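Local coordinates for protein CT_858 (Chlamydia trachomatis, PDB 3DOR) that is a secreted chlamydial protease known as CPAF that probably cuts its protein targets internally through a serine peptidase mechanism, at residues E115-D120 with T167-R172; L86-Q91 with V180-R185. One frame throughout, in Å; residues are numbered along the deposited sequence.

In the fold
Both contacts belong to the PDZ domain of the chain and share one curled antiparallel sheet, with their centres about 10 Å apart. Along the chain interaction 1 is nested inside interaction 2: strand 83-92 comes first, then 115-119, 165-171 and finally 177-187. The last two strands are neighbours and join the contacts directly, Leu168 O lying 2.8 Å from Val180 N and Thr167 OG1 2.6 Å from Arg181 NH1, both probable hydrogen bonds. Interaction 1 is a strand ladder within the sheet, whereas within segments 86-91 and 180-185 the contact is made by side chains. Interaction 2 thus joins strand 83-92 to strand 177-187, and interaction 1 lies within the loop it closes.

Interaction 1 of 2, residues E115-D120 with T167-R172; sequences ELLEVD and TLKIRR
Leu117 lays its methyls over one face of the Arg171 guanidinium, CD1 coming within 3.9 Å of NH1, while Glu115 OE1 approaches the same group obliquely. Glu115 and Arg171 form an antiparallel hydrogen-bonded pair in the PDZ sheet, and their side chains run together. The extended Glu115 chain, CG anti to the backbone N (chi1 -172°), reaches a salt bridge in which OE1 sits 3.4 Å from Arg171 NH2. That bond is weak, with the carboxylate and guanidinium planes turned 68° apart.

Leu117 can lean toward the partner strand because the ladder is broken there by a classic beta bulge. Leu117 and Glu118 together stand opposite Lys169, whose carbonyl oxygen takes two N-H groups: Leu117 N at 2.6 Å, nearly in line with the carbonyl, and Glu118 N at 3.2 Å. Lys169 N returns a bond to Glu118 O. Alongside, the Glu118 carboxylate lies against the aliphatic part of Lys169, but OE1 remains 4.1 Å from NZ, too far for a salt bridge.

Across the sheet, Leu116, Val119, Leu168 and Ile170 share the apolar face, where helix 124-130 meets Leu116 and Val119. At the strand end Asp120 N bonds to Thr167 O. The Asp120 carboxylate has Thr166 OG1 on OD2, and Thr167 N reaches OD1 at 3.1 Å from above the carboxylate plane.

Interaction 2 of 2, residues L86-Q91 with V180-R185; sequences LPYTVQ and VRVKWR. With SO4 (sulfate ion), chain L.
Arg185 NH1 rests against the Pro87 ring, 3.4 Å from CG, and also reaches O3 of a bound sulfate at 2.6 Å. The sulfate bond is short but bent, with an N-H...O angle of 117°, and so counts as weak. Pro87 lies over one face of the guanidinium, its CD on that side, whereas the sulfate oxygen comes in at the edge, near the plane. The anion probably came from the crystallisation liquor, and no natural ligand should be read from it.

Pro87 presents its ring to Arg185 from an inverse gamma turn, closed by Tyr88 N donating to Leu86 O at 2.8 Å. Just before the turn, Leu86 makes the main apolar contact. A chi1 of -71° sets its CG opposite the carbonyl carbon, and the branch reaches over the indole of Trp184. CD1 stands almost exactly on the normal of the six-membered ring, 3.7 Å from its centroid, as a CH-pi contact, while CG packs on CE3 of the same ring at 3.4 Å. The other methyl, Leu86 CD2, lies 3.4 Å from Lys183 O; its approach to Val182 is doubtful, because the atoms are modelled too close.

Val182 also serves Tyr88. The two side chains run antiparallel past one another, and Val182 CG2 comes 3.5 Å from Tyr88 OH, obliquely to the phenol ring. Thr166 on strand 165-171 touches both Leu86 and Trp184, Phe151 adds to the packing on Leu86, and Ile103 meets Tyr88.

Within these two segments the union is made by side chains, at a corner where strands 83-92 and 177-187 approach each other in the curled antiparallel sheet of a PDZ domain.

Interaction 1 of 2, residues E115-D120 with T167-R172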
loop_
_atom_site.group_PDB
_atom_site.type_symbol
_atom_site.label_atom_id
_atom_site.label_comp_id
_atom_site.label_asym_id
_atom_site.label_seq_id
_atom_site.Cartn_x
_atom_site.Cartn_y
_atom_site.Cartn_z
ATOM N N GLU B 115 -39.188 -22.328 -4.166
ATOM C CA GLU B 115 -38.450 -22.210 -5.411
ATOM C C GLU B 115 -38.665 -20.789 -5.908
ATOM O O GLU B 115 -39.799 -20.300 -5.919
ATOM C CB GLU B 115 -38.964 -23.195 -6.467
ATOM C CG GLU B 115 -38.078 -23.219 -7.707
ATOM C CD GLU B 115 -38.681 -23.969 -8.890
ATOM O OE1 GLU B 115 -39.660 -24.723 -8.705
ATOM O OE2 GLU B 115 -38.160 -23.805 -10.013
ATOM N N LEU B 116 -37.582 -20.122 -6.297
ATOM C CA LEU B 116 -37.682 -18.767 -6.813
ATOM C C LEU B 116 -37.990 -18.889 -8.298
ATOM O O LEU B 116 -37.236 -19.516 -9.047
ATOM C CB LEU B 116 -36.369 -18.004 -6.619
ATOM C CG LEU B 116 -36.333 -16.593 -7.218
ATOM C CD1 LEU B 116 -37.500 -15.775 -6.674
ATOM C CD2 LEU B 116 -35.006 -15.917 -6.886
ATOM N N LEU B 117 -39.100 -18.295 -8.720
ATOM C CA LEU B 117 -39.496 -18.365 -10.121
ATOM C C LEU B 117 -39.218 -17.097 -10.920
ATOM O O LEU B 117 -38.584 -17.147 -11.976
ATOM C CB LEU B 117 -40.985 -18.712 -10.226
ATOM C CG LEU B 117 -41.377 -20.096 -9.694
ATOM C CD1 LEU B 117 -42.886 -20.273 -9.810
ATOM C CD2 LEU B 117 -40.646 -21.189 -10.483
ATOM N N GLU B 118 -39.684 -15.963 -10.413
ATOM C CA GLU B 118 -39.518 -14.706 -11.122
ATOM C C GLU B 118 -39.178 -13.540 -10.205
ATOM O O GLU B 118 -39.306 -13.622 -8.982
ATOM C CB GLU B 118 -40.812 -14.362 -11.886
ATOM C CG GLU B 118 -41.535 -15.560 -12.525
ATOM C CD GLU B 118 -42.878 -15.184 -13.175
ATOM O OE1 GLU B 118 -43.616 -14.353 -12.596
ATOM O OE2 GLU B 118 -43.206 -15.735 -14.256
ATOM N N VAL B 119 -38.745 -12.452 -10.828
ATOM C CA VAL B 119 -38.419 -11.213 -10.139
ATOM C C VAL B 119 -39.051 -10.121 -11.005
ATOM O O VAL B 119 -38.543 -9.796 -12.078
ATOM C CB VAL B 119 -36.893 -10.999 -10.044
ATOM C CG1 VAL B 119 -36.592 -9.704 -9.305
ATOM C CG2 VAL B 119 -36.247 -12.180 -9.323
ATOM N N ASP B 120 -40.178 -9.586 -10.542
ATOM C CA ASP B 120 -40.914 -8.547 -11.265
ATOM C C ASP B 120 -41.489 -9.049 -12.582
ATOM O O ASP B 120 -41.461 -8.341 -13.590
ATOM C CB ASP B 120 -40.028 -7.330 -11.540
ATOM C CG ASP B 120 -39.696 -6.561 -10.285
ATOM O OD1 ASP B 120 -40.607 -6.381 -9.449
ATOM O OD2 ASP B 120 -38.533 -6.128 -10.139
ATOM N N THR B 167 -41.340 -7.689 -6.721
ATOM C CA THR B 167 -42.088 -8.895 -6.417
ATOM C C THR B 167 -41.335 -10.169 -6.748
ATOM O O THR B 167 -40.792 -10.322 -7.839
ATOM C CB THR B 167 -43.432 -8.906 -7.159
ATOM O OG1 THR B 167 -44.201 -7.771 -6.747
ATOM C CG2 THR B 167 -44.212 -10.171 -6.846
ATOM N N LEU B 168 -41.313 -11.086 -5.790
ATOM C CA LEU B 168 -40.640 -12.359 -5.976
ATOM C C LEU B 168 -41.705 -13.432 -6.151
ATOM O O LEU B 168 -42.530 -13.636 -5.262
ATOM C CB LEU B 168 -39.783 -12.688 -4.752
ATOM C CG LEU B 168 -38.765 -11.637 -4.300
ATOM C CD1 LEU B 168 -38.040 -12.140 -3.063
ATOM C CD2 LEU B 168 -37.778 -11.358 -5.416
ATOM N N LYS B 169 -41.713 -14.095 -7.302
ATOM C CA LYS B 169 -42.684 -15.155 -7.512
ATOM C C LYS B 169 -42.014 -16.463 -7.110
ATOM O O LYS B 169 -40.962 -16.825 -7.637
ATOM C CB LYS B 169 -43.131 -15.235 -8.971
ATOM C CG LYS B 169 -44.266 -16.232 -9.168
ATOM C CD LYS B 169 -44.691 -16.353 -10.632
ATOM C CE LYS B 169 -45.887 -17.290 -10.768
ATOM N NZ LYS B 169 -46.402 -17.371 -12.166
ATOM N N ILE B 170 -42.635 -17.170 -6.180
ATOM C CA ILE B 170 -42.089 -18.421 -5.689
ATOM C C ILE B 170 -43.094 -19.560 -5.812
ATOM O O ILE B 170 -44.290 -19.333 -6.020
ATOM C CB ILE B 170 -41.734 -18.283 -4.209
ATOM C CG1 ILE B 170 -43.019 -18.023 -3.411
ATOM C CG2 ILE B 170 -40.771 -17.117 -4.014
ATOM C CD1 ILE B 170 -42.865 -18.116 -1.915
ATOM N N ARG B 171 -42.602 -20.787 -5.700
ATOM C CA ARG B 171 -43.488 -21.937 -5.718
ATOM C C ARG B 171 -43.214 -22.754 -4.470
ATOM O O ARG B 171 -42.064 -23.025 -4.141
ATOM C CB ARG B 171 -43.282 -22.819 -6.950
ATOM C CG ARG B 171 -44.068 -24.131 -6.835
ATOM C CD ARG B 171 -44.483 -24.693 -8.174
ATOM N NE ARG B 171 -43.338 -24.900 -9.042
ATOM C CZ ARG B 171 -43.277 -24.467 -10.295
ATOM N NH1 ARG B 171 -44.312 -23.806 -10.811
ATOM N NH2 ARG B 171 -42.177 -24.681 -11.017
ATOM N N ARG B 172 -44.277 -23.128 -3.770
ATOM C CA ARG B 172 -44.152 -23.921 -2.559
ATOM C C ARG B 172 -43.837 -25.342 -2.964
ATOM O O ARG B 172 -44.105 -25.746 -4.102
ATOM C CB ARG B 172 -45.461 -23.925 -1.775
ATOM C CG ARG B 172 -45.966 -22.557 -1.375
ATOM C CD ARG B 172 -44.955 -21.789 -0.550
ATOM N NE ARG B 172 -45.620 -20.719 0.184
ATOM C CZ ARG B 172 -45.000 -19.818 0.937
ATOM N NH1 ARG B 172 -43.675 -19.848 1.062
ATOM N NH2 ARG B 172 -45.713 -18.888 1.566
#

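Interaction 2 of 2, residues L86-Q91 with V180-R185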
loop_
_atom_site.group_PDB
_atom_site.type_symbol
_atom_site.label_atom_id
_atom_site.label_comp_id
_atom_site.label_asym_id
_atom_site.label_seq_id
_atom_site.Cartn_x
_atom_site.Cartn_y
_atom_site.Cartn_z
ATOM N N LEU B 86 -31.336 -7.531 -0.252
ATOM C CA LEU B 86 -32.520 -8.278 0.170
ATOM C C LEU B 86 -32.001 -9.446 1.010
ATOM O O LEU B 86 -31.144 -10.204 0.561
ATOM C CB LEU B 86 -33.310 -8.778 -1.038
ATOM C CG LEU B 86 -34.024 -7.637 -1.781
ATOM C CD1 LEU B 86 -34.731 -8.152 -3.029
ATOM C CD2 LEU B 86 -35.014 -6.981 -0.820
ATOM N N PRO B 87 -32.518 -9.605 2.243
ATOM C CA PRO B 87 -32.141 -10.648 3.206
ATOM C C PRO B 87 -32.474 -12.109 2.897
ATOM O O PRO B 87 -33.044 -12.815 3.738
ATOM C CB PRO B 87 -32.811 -10.175 4.486
ATOM C CG PRO B 87 -34.102 -9.623 3.967
ATOM C CD PRO B 87 -33.665 -8.826 2.748
ATOM N N TYR B 88 -32.108 -12.569 1.708
ATOM C CA TYR B 88 -32.358 -13.956 1.330
ATOM C C TYR B 88 -31.141 -14.587 0.681
ATOM O O TYR B 88 -30.222 -13.890 0.252
ATOM C CB TYR B 88 -33.532 -14.051 0.364
ATOM C CG TYR B 88 -34.748 -13.328 0.863
ATOM C CD1 TYR B 88 -34.996 -12.007 0.488
ATOM C CD2 TYR B 88 -35.627 -13.944 1.746
ATOM C CE1 TYR B 88 -36.097 -11.315 0.989
ATOM C CE2 TYR B 88 -36.731 -13.263 2.254
ATOM C CZ TYR B 88 -36.957 -11.950 1.875
ATOM O OH TYR B 88 -38.023 -11.269 2.406
ATOM N N THR B 89 -31.129 -15.914 0.635
ATOM C CA THR B 89 -30.033 -16.628 0.007
ATOM C C THR B 89 -30.609 -17.773 -0.809
ATOM O O THR B 89 -31.379 -18.590 -0.309
ATOM C CB THR B 89 -29.038 -17.198 1.039
ATOM O OG1 THR B 89 -28.544 -16.136 1.872
ATOM C CG2 THR B 89 -27.860 -17.854 0.319
ATOM N N VAL B 90 -30.236 -17.820 -2.076
ATOM C CA VAL B 90 -30.709 -18.856 -2.971
ATOM C C VAL B 90 -29.558 -19.771 -3.378
ATOM O O VAL B 90 -28.392 -19.375 -3.324
ATOM C CB VAL B 90 -31.340 -18.214 -4.228
ATOM C CG1 VAL B 90 -31.575 -19.258 -5.307
ATOM C CG2 VAL B 90 -32.655 -17.548 -3.845
ATOM N N GLN B 91 -29.885 -21.000 -3.760
ATOM C CA GLN B 91 -28.879 -21.954 -4.205
ATOM C C GLN B 91 -29.469 -22.723 -5.386
ATOM O O GLN B 91 -30.605 -23.208 -5.326
ATOM C CB GLN B 91 -28.509 -22.914 -3.072
ATOM C CG GLN B 91 -27.285 -23.773 -3.350
ATOM C CD GLN B 91 -26.842 -24.568 -2.125
ATOM O OE1 GLN B 91 -25.774 -25.190 -2.118
ATOM N NE2 GLN B 91 -27.666 -24.553 -1.083
ATOM N N VAL B 180 -44.557 -12.674 -3.562
ATOM C CA VAL B 180 -44.174 -11.955 -2.361
ATOM C C VAL B 180 -43.541 -10.618 -2.691
ATOM O O VAL B 180 -42.454 -10.547 -3.267
ATOM C CB VAL B 180 -43.204 -12.801 -1.504
ATOM C CG1 VAL B 180 -42.865 -12.074 -0.203
ATOM C CG2 VAL B 180 -43.842 -14.140 -1.198
ATOM N N ARG B 181 -44.249 -9.556 -2.327
ATOM C CA ARG B 181 -43.780 -8.207 -2.569
ATOM C C ARG B 181 -42.780 -7.896 -1.465
ATOM O O ARG B 181 -43.088 -7.987 -0.273
ATOM C CB ARG B 181 -44.959 -7.225 -2.538
ATOM C CG ARG B 181 -44.668 -5.844 -3.132
ATOM C CD ARG B 181 -44.238 -5.930 -4.597
ATOM N NE ARG B 181 -44.160 -4.616 -5.238
ATOM C CZ ARG B 181 -43.666 -4.397 -6.456
ATOM N NH1 ARG B 181 -43.196 -5.404 -7.183
ATOM N NH2 ARG B 181 -43.637 -3.166 -6.951
ATOM N N VAL B 182 -41.569 -7.548 -1.879
ATOM C CA VAL B 182 -40.500 -7.237 -0.950
ATOM C C VAL B 182 -39.881 -5.868 -1.251
ATOM O O VAL B 182 -39.987 -5.363 -2.369
ATOM C CB VAL B 182 -39.431 -8.359 -1.013
ATOM C CG1 VAL B 182 -38.059 -7.806 -0.737
ATOM C CG2 VAL B 182 -39.773 -9.442 -0.001
ATOM N N LYS B 183 -39.242 -5.266 -0.252
ATOM C CA LYS B 183 -38.617 -3.962 -0.450
ATOM C C LYS B 183 -37.099 -3.977 -0.281
ATOM O O LYS B 183 -36.583 -4.411 0.751
ATOM C CB LYS B 183 -39.201 -2.927 0.513
ATOM C CG LYS B 183 -38.600 -1.549 0.311
ATOM C CD LYS B 183 -39.069 -0.543 1.348
ATOM C CE LYS B 183 -38.543 0.851 1.006
ATOM N NZ LYS B 183 -38.820 1.853 2.075
ATOM N N TRP B 184 -36.389 -3.491 -1.294
ATOM C CA TRP B 184 -34.937 -3.426 -1.230
ATOM C C TRP B 184 -34.484 -2.607 -0.032
ATOM O O TRP B 184 -35.081 -1.577 0.303
ATOM C CB TRP B 184 -34.349 -2.756 -2.476
ATOM C CG TRP B 184 -34.295 -3.591 -3.715
ATOM C CD1 TRP B 184 -35.119 -3.505 -4.794
ATOM C CD2 TRP B 184 -33.342 -4.620 -4.018
ATOM N NE1 TRP B 184 -34.740 -4.410 -5.753
ATOM C CE2 TRP B 184 -33.651 -5.109 -5.303
ATOM C CE3 TRP B 184 -32.252 -5.170 -3.328
ATOM C CZ2 TRP B 184 -32.914 -6.127 -5.918
ATOM C CZ3 TRP B 184 -31.515 -6.179 -3.938
ATOM C CH2 TRP B 184 -31.851 -6.647 -5.222
ATOM N N ARG B 185 -33.426 -3.073 0.616
ATOM C CA ARG B 185 -32.841 -2.350 1.731
ATOM C C ARG B 185 -31.853 -1.455 0.985
ATOM O O ARG B 185 -30.826 -1.927 0.494
ATOM C CB ARG B 185 -32.119 -3.313 2.669
ATOM C CG ARG B 185 -32.723 -3.356 4.059
ATOM C CD ARG B 185 -33.414 -4.671 4.385
ATOM N NE ARG B 185 -32.697 -5.363 5.451
ATOM C CZ ARG B 185 -33.173 -6.393 6.144
ATOM N NH1 ARG B 185 -34.384 -6.867 5.898
ATOM N NH2 ARG B 185 -32.427 -6.960 7.081
HETATM S S SO4 L . -37.895 -5.058 5.740
HETATM O O1 SO4 L . -39.245 -5.566 6.231
HETATM O O2 SO4 L . -37.344 -4.080 6.752
HETATM O O3 SO4 L . -36.901 -6.192 5.584
HETATM O O4 SO4 L . -38.136 -4.420 4.381
#